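Local coordinates for protein N-alpha-acetyltransferase 35, NatC auxiliary subunit (Saccharomyces cerevisiae, PDB 6YGA) that serves as the auxiliary subunit of the NatC N-terminal acetyltransferase, which acetylates the N-terminal methionine of the L-A virus Gag protein, at residues Glu317-Thr322 against Leu365-Glu370; Glu711-Thr716 against Ile724-Ile729. All blocks are in the same frame, centred on the assembly; numbering follows the deposited sequence.

Interaction 1. Residues Glu317-Thr322 against Leu365-Glu370; sequences ESALET and LLHVKE. With EDO (1,2-ethanediol), chain C.
The carboxylate of E370 meets the first turn of helix 319-328 end on, placing one oxygen against each of two successive backbone amides. E370 OE2 accepts from A319 N at 2.9 Å, approached on its syn side and slightly out of the carboxylate plane, whereas the bond from L320 N to OE1 is weak, bent to 132° at the hydrogen. E370 reaches this far because its CG lies anti to its own carbonyl carbon (chi1 -64°) and the chain then runs extended (chi2 176°). S318 holds the N-cap position of the same helix, its OG taking a weak bond from E321 N, so a local cap and a remote carboxylate share the amides of the first turn.

One turn back on helix 360-372, the flat side of the H367 ring receives the methyl of A319 in a CH-pi contact: A319 CB stands 3.5 Å from the ring centroid and is displaced toward the rim. The CB atoms of A319 and L366 add an apolar touch at 3.9 Å. The imidazole is held in rotation by F363 O at ND1 and by the hydroxyl of Y399 at NE2. T322 OG1 is also bonded to Y399 OH and donates to A319 O from above the carbonyl plane. An ethanediol, probably from the crystallisation liquor, donates O1 to the main-chain oxygen of H367 and is also hydrogen-bonded to W438 NE1; its O2 lies at the ring edge, near the plane.

The pairing of an acidic group with the first backbone amides of the helix implies that the positive end of the helix dipole probably favours ionised E370, while the A319 methyl on the imidazole face adds an apolar contact beside the polar one.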
ATOM      1  N   GLU B 317     -10.421  -3.534 -29.005  1.00 59.50           N
ATOM      2  CA  GLU B 317     -10.953  -4.473 -29.979  1.00 63.51           C
ATOM      3  C   GLU B 317     -10.214  -5.804 -29.986  1.00 60.10           C
ATOM      4  O   GLU B 317     -10.517  -6.659 -30.825  1.00 64.56           O
ATOM      5  CB  GLU B 317     -10.920  -3.856 -31.384  1.00 72.30           C
ATOM      6  CG  GLU B 317     -12.041  -2.862 -31.667  1.00 83.04           C
ATOM      7  CD  GLU B 317     -13.422  -3.488 -31.571  1.00 92.40           C
ATOM      8  OE1 GLU B 317     -14.197  -3.094 -30.673  1.00 93.34           O
ATOM      9  OE2 GLU B 317     -13.733  -4.378 -32.391  1.00 97.09           O
ATOM     10  N   SER B 318      -9.263  -6.008 -29.078  1.00 54.75           N
ATOM     11  CA  SER B 318      -8.531  -7.264 -29.019  1.00 51.76           C
ATOM     12  C   SER B 318      -8.023  -7.480 -27.602  1.00 50.02           C
ATOM     13  O   SER B 318      -8.001  -6.562 -26.779  1.00 48.52           O
ATOM     14  CB  SER B 318      -7.368  -7.287 -30.020  1.00 50.42           C
ATOM     15  OG  SER B 318      -6.344  -6.381 -29.648  1.00 49.50           O
ATOM     16  N   ALA B 319      -7.619  -8.723 -27.325  1.00 46.84           N
ATOM     17  CA  ALA B 319      -7.049  -9.037 -26.019  1.00 44.01           C
ATOM     18  C   ALA B 319      -5.707  -8.349 -25.818  1.00 43.84           C
ATOM     19  O   ALA B 319      -5.343  -8.021 -24.684  1.00 46.51           O
ATOM     20  CB  ALA B 319      -6.902 -10.549 -25.854  1.00 41.40           C
ATOM     21  N   LEU B 320      -4.965  -8.118 -26.901  1.00 42.74           N
ATOM     22  CA  LEU B 320      -3.673  -7.454 -26.778  1.00 42.62           C
ATOM     23  C   LEU B 320      -3.835  -5.988 -26.400  1.00 40.97           C
ATOM     24  O   LEU B 320      -2.985  -5.432 -25.696  1.00 40.14           O
ATOM     25  CB  LEU B 320      -2.889  -7.595 -28.082  1.00 42.90           C
ATOM     26  CG  LEU B 320      -1.433  -7.129 -28.079  1.00 44.35           C
ATOM     27  CD1 LEU B 320      -0.708  -7.664 -26.858  1.00 44.28           C
ATOM     28  CD2 LEU B 320      -0.738  -7.581 -29.355  1.00 47.98           C
ATOM     29  N   GLU B 321      -4.923  -5.353 -26.841  1.00 38.22           N
ATOM     30  CA  GLU B 321      -5.143  -3.952 -26.497  1.00 38.68           C
ATOM     31  C   GLU B 321      -5.511  -3.792 -25.024  1.00 39.35           C
ATOM     32  O   GLU B 321      -5.079  -2.831 -24.378  1.00 37.81           O
ATOM     33  CB  GLU B 321      -6.215  -3.352 -27.407  1.00 40.02           C
ATOM     34  CG  GLU B 321      -5.709  -3.072 -28.820  1.00 44.88           C
ATOM     35  CD  GLU B 321      -6.773  -2.489 -29.731  1.00 51.25           C
ATOM     36  OE1 GLU B 321      -7.959  -2.494 -29.339  1.00 52.96           O
ATOM     37  OE2 GLU B 321      -6.426  -2.027 -30.840  1.00 53.56           O
ATOM     38  N   THR B 322      -6.302  -4.721 -24.474  1.00 38.31           N
ATOM     39  CA  THR B 322      -6.561  -4.698 -23.036  1.00 37.99           C
ATOM     40  C   THR B 322      -5.306  -5.047 -22.246  1.00 37.51           C
ATOM     41  O   THR B 322      -5.026  -4.432 -21.210  1.00 36.26           O
ATOM     42  CB  THR B 322      -7.691  -5.666 -22.673  1.00 40.26           C
ATOM     43  OG1 THR B 322      -7.339  -6.994 -23.083  1.00 42.17           O
ATOM     44  CG2 THR B 322      -8.990  -5.256 -23.341  1.00 39.24           C
ATOM     45  N   LEU B 365      -9.510 -17.295 -23.885  1.00 41.42           N
ATOM     46  CA  LEU B 365      -9.132 -17.959 -25.128  1.00 42.45           C
ATOM     47  C   LEU B 365      -8.644 -16.964 -26.175  1.00 43.99           C
ATOM     48  O   LEU B 365      -7.855 -17.328 -27.054  1.00 45.41           O
ATOM     49  CB  LEU B 365     -10.309 -18.772 -25.663  1.00 45.38           C
ATOM     50  CG  LEU B 365     -10.726 -19.967 -24.802  1.00 47.87           C
ATOM     51  CD1 LEU B 365     -11.965 -20.617 -25.385  1.00 50.18           C
ATOM     52  CD2 LEU B 365      -9.592 -20.975 -24.694  1.00 49.10           C
ATOM     53  N   LEU B 366      -9.094 -15.707 -26.096  1.00 43.27           N
ATOM     54  CA  LEU B 366      -8.578 -14.686 -27.002  1.00 44.12           C
ATOM     55  C   LEU B 366      -7.100 -14.423 -26.748  1.00 42.84           C
ATOM     56  O   LEU B 366      -6.327 -14.224 -27.692  1.00 44.05           O
ATOM     57  CB  LEU B 366      -9.383 -13.396 -26.860  1.00 46.71           C
ATOM     58  CG  LEU B 366     -10.589 -13.233 -27.783  1.00 51.34           C
ATOM     59  CD1 LEU B 366     -11.390 -12.007 -27.383  1.00 51.58           C
ATOM     60  CD2 LEU B 366     -10.138 -13.129 -29.234  1.00 53.07           C
ATOM     61  N   HIS B 367      -6.686 -14.413 -25.477  1.00 40.04           N
ATOM     62  CA  HIS B 367      -5.273 -14.227 -25.171  1.00 39.24           C
ATOM     63  C   HIS B 367      -4.439 -15.372 -25.727  1.00 39.54           C
ATOM     64  O   HIS B 367      -3.380 -15.147 -26.323  1.00 39.56           O
ATOM     65  CB  HIS B 367      -5.064 -14.102 -23.661  1.00 37.57           C
ATOM     66  CG  HIS B 367      -5.569 -12.818 -23.085  1.00 37.30           C
ATOM     67  ND1 HIS B 367      -6.912 -12.525 -22.987  1.00 38.17           N
ATOM     68  CD2 HIS B 367      -4.913 -11.747 -22.580  1.00 36.14           C
ATOM     69  CE1 HIS B 367      -7.062 -11.330 -22.445  1.00 37.69           C
ATOM     70  NE2 HIS B 367      -5.864 -10.836 -22.189  1.00 36.39           N
ATOM     71  N   VAL B 368      -4.907 -16.609 -25.548  1.00 38.16           N
ATOM     72  CA  VAL B 368      -4.178 -17.764 -26.064  1.00 38.58           C
ATOM     73  C   VAL B 368      -4.118 -17.719 -27.583  1.00 38.74           C
ATOM     74  O   VAL B 368      -3.083 -18.024 -28.188  1.00 40.07           O
ATOM     75  CB  VAL B 368      -4.822 -19.070 -25.564  1.00 36.96           C
ATOM     76  CG1 VAL B 368      -4.092 -20.275 -26.136  1.00 33.78           C
ATOM     77  CG2 VAL B 368      -4.829 -19.110 -24.044  1.00 33.30           C
ATOM     78  N   LYS B 369      -5.222 -17.326 -28.223  1.00 40.69           N
ATOM     79  CA  LYS B 369      -5.275 -17.307 -29.680  1.00 42.64           C
ATOM     80  C   LYS B 369      -4.315 -16.278 -30.263  1.00 43.31           C
ATOM     81  O   LYS B 369      -3.623 -16.557 -31.247  1.00 46.11           O
ATOM     82  CB  LYS B 369      -6.704 -17.029 -30.145  1.00 44.47           C
ATOM     83  CG  LYS B 369      -6.837 -16.702 -31.620  1.00 47.64           C
ATOM     84  CD  LYS B 369      -8.272 -16.897 -32.079  1.00 53.46           C
ATOM     85  CE  LYS B 369      -8.631 -15.957 -33.215  1.00 60.09           C
ATOM     86  NZ  LYS B 369      -8.718 -14.541 -32.756  1.00 62.92           N
ATOM     87  N   GLU B 370      -4.256 -15.082 -29.677  1.00 41.80           N
ATOM     88  CA  GLU B 370      -3.379 -14.057 -30.234  1.00 43.29           C
ATOM     89  C   GLU B 370      -1.911 -14.377 -29.983  1.00 40.95           C
ATOM     90  O   GLU B 370      -1.046 -13.930 -30.743  1.00 38.69           O
ATOM     91  CB  GLU B 370      -3.750 -12.680 -29.674  1.00 45.66           C
ATOM     92  CG  GLU B 370      -5.154 -12.224 -30.075  1.00 53.31           C
ATOM     93  CD  GLU B 370      -5.564 -10.897 -29.446  1.00 59.05           C
ATOM     94  OE1 GLU B 370      -4.682 -10.054 -29.193  1.00 59.78           O
ATOM     95  OE2 GLU B 370      -6.774 -10.698 -29.198  1.00 61.59           O
TER
HETATM   96  C1  EDO C 825      -1.945 -11.954 -24.901  1.00 55.84           C
HETATM   97  O1  EDO C 825      -1.404 -13.016 -25.695  1.00 54.19           O
HETATM   98  C2  EDO C 825      -1.256 -11.922 -23.541  1.00 56.83           C
HETATM   99  O2  EDO C 825      -1.478 -13.161 -22.855  1.00 57.82           O

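Interaction 2. Residues Glu711-Thr716 against Ile724-Ile729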
ATOM      1  N   GLU B 711      25.669   3.123  -4.244  1.00 42.58           N
ATOM      2  CA  GLU B 711      24.255   3.343  -3.985  1.00 42.08           C
ATOM      3  C   GLU B 711      23.472   3.124  -5.269  1.00 39.81           C
ATOM      4  O   GLU B 711      23.945   3.454  -6.360  1.00 41.26           O
ATOM      5  CB  GLU B 711      23.988   4.756  -3.448  1.00 48.99           C
ATOM      6  CG  GLU B 711      24.614   5.060  -2.096  1.00 57.04           C
ATOM      7  CD  GLU B 711      24.209   6.427  -1.575  1.00 67.16           C
ATOM      8  OE1 GLU B 711      23.659   7.221  -2.362  1.00 70.37           O
ATOM      9  OE2 GLU B 711      24.431   6.709  -0.379  1.00 70.84           O
ATOM     10  N   LEU B 712      22.273   2.562  -5.132  1.00 38.13           N
ATOM     11  CA  LEU B 712      21.373   2.363  -6.265  1.00 37.74           C
ATOM     12  C   LEU B 712      20.564   3.640  -6.438  1.00 40.09           C
ATOM     13  O   LEU B 712      19.615   3.895  -5.693  1.00 44.45           O
ATOM     14  CB  LEU B 712      20.475   1.154  -6.034  1.00 35.92           C
ATOM     15  CG  LEU B 712      21.190  -0.194  -5.964  1.00 36.29           C
ATOM     16  CD1 LEU B 712      20.245  -1.267  -5.453  1.00 36.52           C
ATOM     17  CD2 LEU B 712      21.736  -0.569  -7.330  1.00 35.32           C
ATOM     18  N   VAL B 713      20.936   4.448  -7.427  1.00 37.85           N
ATOM     19  CA  VAL B 713      20.357   5.772  -7.628  1.00 39.52           C
ATOM     20  C   VAL B 713      19.279   5.698  -8.700  1.00 38.48           C
ATOM     21  O   VAL B 713      19.492   5.116  -9.770  1.00 40.44           O
ATOM     22  CB  VAL B 713      21.438   6.798  -8.006  1.00 38.13           C
ATOM     23  CG1 VAL B 713      20.808   8.119  -8.406  1.00 37.48           C
ATOM     24  CG2 VAL B 713      22.399   6.997  -6.841  1.00 37.84           C
ATOM     25  N   HIS B 714      18.124   6.295  -8.419  1.00 41.01           N
ATOM     26  CA  HIS B 714      17.042   6.364  -9.390  1.00 45.32           C
ATOM     27  C   HIS B 714      17.257   7.541 -10.338  1.00 50.85           C
ATOM     28  O   HIS B 714      17.587   8.648  -9.902  1.00 50.51           O
ATOM     29  CB  HIS B 714      15.694   6.496  -8.679  1.00 47.45           C
ATOM     30  CG  HIS B 714      15.254   5.248  -7.977  1.00 52.95           C
ATOM     31  ND1 HIS B 714      13.929   4.966  -7.725  1.00 54.29           N
ATOM     32  CD2 HIS B 714      15.961   4.208  -7.476  1.00 54.35           C
ATOM     33  CE1 HIS B 714      13.838   3.806  -7.099  1.00 54.22           C
ATOM     34  NE2 HIS B 714      15.057   3.325  -6.936  1.00 53.94           N
ATOM     35  N   THR B 715      17.078   7.295 -11.635  1.00 53.41           N
ATOM     36  CA  THR B 715      17.141   8.357 -12.632  1.00 54.89           C
ATOM     37  C   THR B 715      15.804   9.085 -12.673  1.00 55.96           C
ATOM     38  O   THR B 715      14.753   8.456 -12.822  1.00 55.36           O
ATOM     39  CB  THR B 715      17.476   7.782 -14.010  1.00 55.49           C
ATOM     40  OG1 THR B 715      18.695   7.033 -13.936  1.00 54.36           O
ATOM     41  CG2 THR B 715      17.640   8.894 -15.036  1.00 56.48           C
ATOM     42  N   THR B 716      15.848  10.414 -12.554  1.00 60.84           N
ATOM     43  CA  THR B 716      14.625  11.187 -12.348  1.00 63.32           C
ATOM     44  C   THR B 716      13.655  11.039 -13.519  1.00 61.61           C
ATOM     45  O   THR B 716      12.446  10.877 -13.315  1.00 62.55           O
ATOM     46  CB  THR B 716      14.971  12.661 -12.107  1.00 69.53           C
ATOM     47  OG1 THR B 716      13.777  13.453 -12.141  1.00 72.92           O
ATOM     48  CG2 THR B 716      15.959  13.176 -13.151  1.00 71.81           C
ATOM     49  N   ILE B 724      20.912   3.207 -11.326  1.00 40.41           N
ATOM     50  CA  ILE B 724      22.303   3.469 -11.673  1.00 38.82           C
ATOM     51  C   ILE B 724      23.169   3.171 -10.455  1.00 38.74           C
ATOM     52  O   ILE B 724      22.980   3.765  -9.388  1.00 40.16           O
ATOM     53  CB  ILE B 724      22.493   4.919 -12.141  1.00 41.14           C
ATOM     54  CG1 ILE B 724      21.464   5.281 -13.217  1.00 40.96           C
ATOM     55  CG2 ILE B 724      23.906   5.133 -12.659  1.00 37.92           C
ATOM     56  CD1 ILE B 724      21.604   4.494 -14.493  1.00 39.32           C
ATOM     57  N   GLN B 725      24.120   2.252 -10.610  1.00 38.11           N
ATOM     58  CA  GLN B 725      25.041   1.898  -9.531  1.00 38.38           C
ATOM     59  C   GLN B 725      26.098   2.993  -9.436  1.00 40.16           C
ATOM     60  O   GLN B 725      27.038   3.036 -10.234  1.00 40.71           O
ATOM     61  CB  GLN B 725      25.662   0.529  -9.784  1.00 37.30           C
ATOM     62  CG  GLN B 725      24.636  -0.594  -9.898  1.00 37.50           C
ATOM     63  CD  GLN B 725      25.261  -1.946 -10.192  1.00 38.54           C
ATOM     64  OE1 GLN B 725      26.079  -2.449  -9.421  1.00 39.32           O
ATOM     65  NE2 GLN B 725      24.873  -2.543 -11.313  1.00 35.97           N
ATOM     66  N   THR B 726      25.948   3.874  -8.447  1.00 37.80           N
ATOM     67  CA  THR B 726      26.689   5.125  -8.369  1.00 39.76           C
ATOM     68  C   THR B 726      27.700   5.098  -7.230  1.00 40.72           C
ATOM     69  O   THR B 726      27.391   4.658  -6.118  1.00 39.66           O
ATOM     70  CB  THR B 726      25.725   6.302  -8.174  1.00 42.53           C
ATOM     71  OG1 THR B 726      24.675   6.219  -9.146  1.00 44.05           O
ATOM     72  CG2 THR B 726      26.449   7.635  -8.324  1.00 40.81           C
ATOM     73  N   LEU B 727      28.913   5.567  -7.517  1.00 42.44           N
ATOM     74  CA  LEU B 727      29.922   5.766  -6.487  1.00 45.40           C
ATOM     75  C   LEU B 727      29.591   7.015  -5.689  1.00 50.03           C
ATOM     76  O   LEU B 727      29.080   7.992  -6.235  1.00 52.67           O
ATOM     77  CB  LEU B 727      31.311   5.916  -7.107  1.00 47.38           C
ATOM     78  CG  LEU B 727      31.942   4.633  -7.628  1.00 48.31           C
ATOM     79  CD1 LEU B 727      33.341   4.893  -8.148  1.00 50.26           C
ATOM     80  CD2 LEU B 727      31.955   3.610  -6.515  1.00 47.88           C
ATOM     81  N   ARG B 728      29.890   6.982  -4.395  1.00 50.07           N
ATOM     82  CA  ARG B 728      29.715   8.158  -3.555  1.00 55.25           C
ATOM     83  C   ARG B 728      30.727   8.106  -2.423  1.00 56.45           C
ATOM     84  O   ARG B 728      30.968   7.044  -1.842  1.00 53.64           O
ATOM     85  CB  ARG B 728      28.283   8.260  -3.013  1.00 59.91           C
ATOM     86  CG  ARG B 728      27.427   9.244  -3.800  1.00 67.32           C
ATOM     87  CD  ARG B 728      25.943   9.103  -3.524  1.00 72.36           C
ATOM     88  NE  ARG B 728      25.158   9.724  -4.588  1.00 76.01           N
ATOM     89  CZ  ARG B 728      23.830   9.704  -4.656  1.00 76.53           C
ATOM     90  NH1 ARG B 728      23.121   9.094  -3.714  1.00 76.19           N
ATOM     91  NH2 ARG B 728      23.210  10.294  -5.668  1.00 76.12           N
ATOM     92  N   ILE B 729      31.335   9.258  -2.134  1.00 60.72           N
ATOM     93  CA  ILE B 729      32.335   9.333  -1.078  1.00 67.42           C
ATOM     94  C   ILE B 729      31.667   9.117   0.272  1.00 74.07           C
ATOM     95  O   ILE B 729      30.589   9.663   0.550  1.00 73.38           O
ATOM     96  CB  ILE B 729      33.070  10.684  -1.133  1.00 69.00           C
ATOM     97  CG1 ILE B 729      33.850  10.813  -2.445  1.00 66.82           C
ATOM     98  CG2 ILE B 729      33.994  10.845   0.065  1.00 70.65           C
ATOM     99  CD1 ILE B 729      34.721  12.045  -2.517  1.00 67.67           C
TER
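Four backbone hydrogen bonds join E711 to T726 and V713 to I724, the shortest being I724 N to V713 O at 2.8 Å. Between these hydrogen-bonded pairs lies the non-hydrogen-bonded pair L712 and Q725, whose side chains run alongside each other with L712 CD2 3.9 Å from Q725 CG.

On the face carrying E711, V713, I724 and T726, R728 lays its extended chain across the first strand. NH1 of R728 forms a salt bridge with E711 OE1, though the modelled separation is implausibly short and its exact length is doubtful; the carboxylate is turned 82° from the guanidinium plane. V713 CG2 sits over a face of the same guanidinium, offset toward its rim, and also meets T726 OG1 at 3.3 Å. V713 presents this methyl because CG2 stands beside the backbone N, with CG1 anti to it (chi1 172°). Beyond the strand end, T715 OG1 touches I724 CG1 at 3.4 Å.

Further out, E555 OE1 accepts from the side-chain NE2 of Q725, and N688 ND2 is hydrogen-bonded to its main-chain O, fixing strand 724-729 against helices 511-564 and 668-701. Backbone hydrogen bonds between R728 and K709 carry the ladder onward. The arrangement is a two-stranded antiparallel beta hairpin packed on a helical scaffold.

Overall arrangement
From the N terminus the chain first reaches segment 317-322, at the start of helix 319-328, and returns to it through helix 360-372, so interaction 1 closes a loop of 42 intervening residues that is partly helical. The chain then passes through the long helices 465-506 and 511-564 and later helix 668-701 before interaction 2 closes a short loop of seven residues between the hairpin strands. The two loops follow one another in series, neither nesting nor crossing, and their centres lie 39 Å apart. Helix 511-564 neighbours both: F537 touches L320 of interaction 1, while F559 and L562 pack against Q725 of interaction 2, linking the two to one long helix.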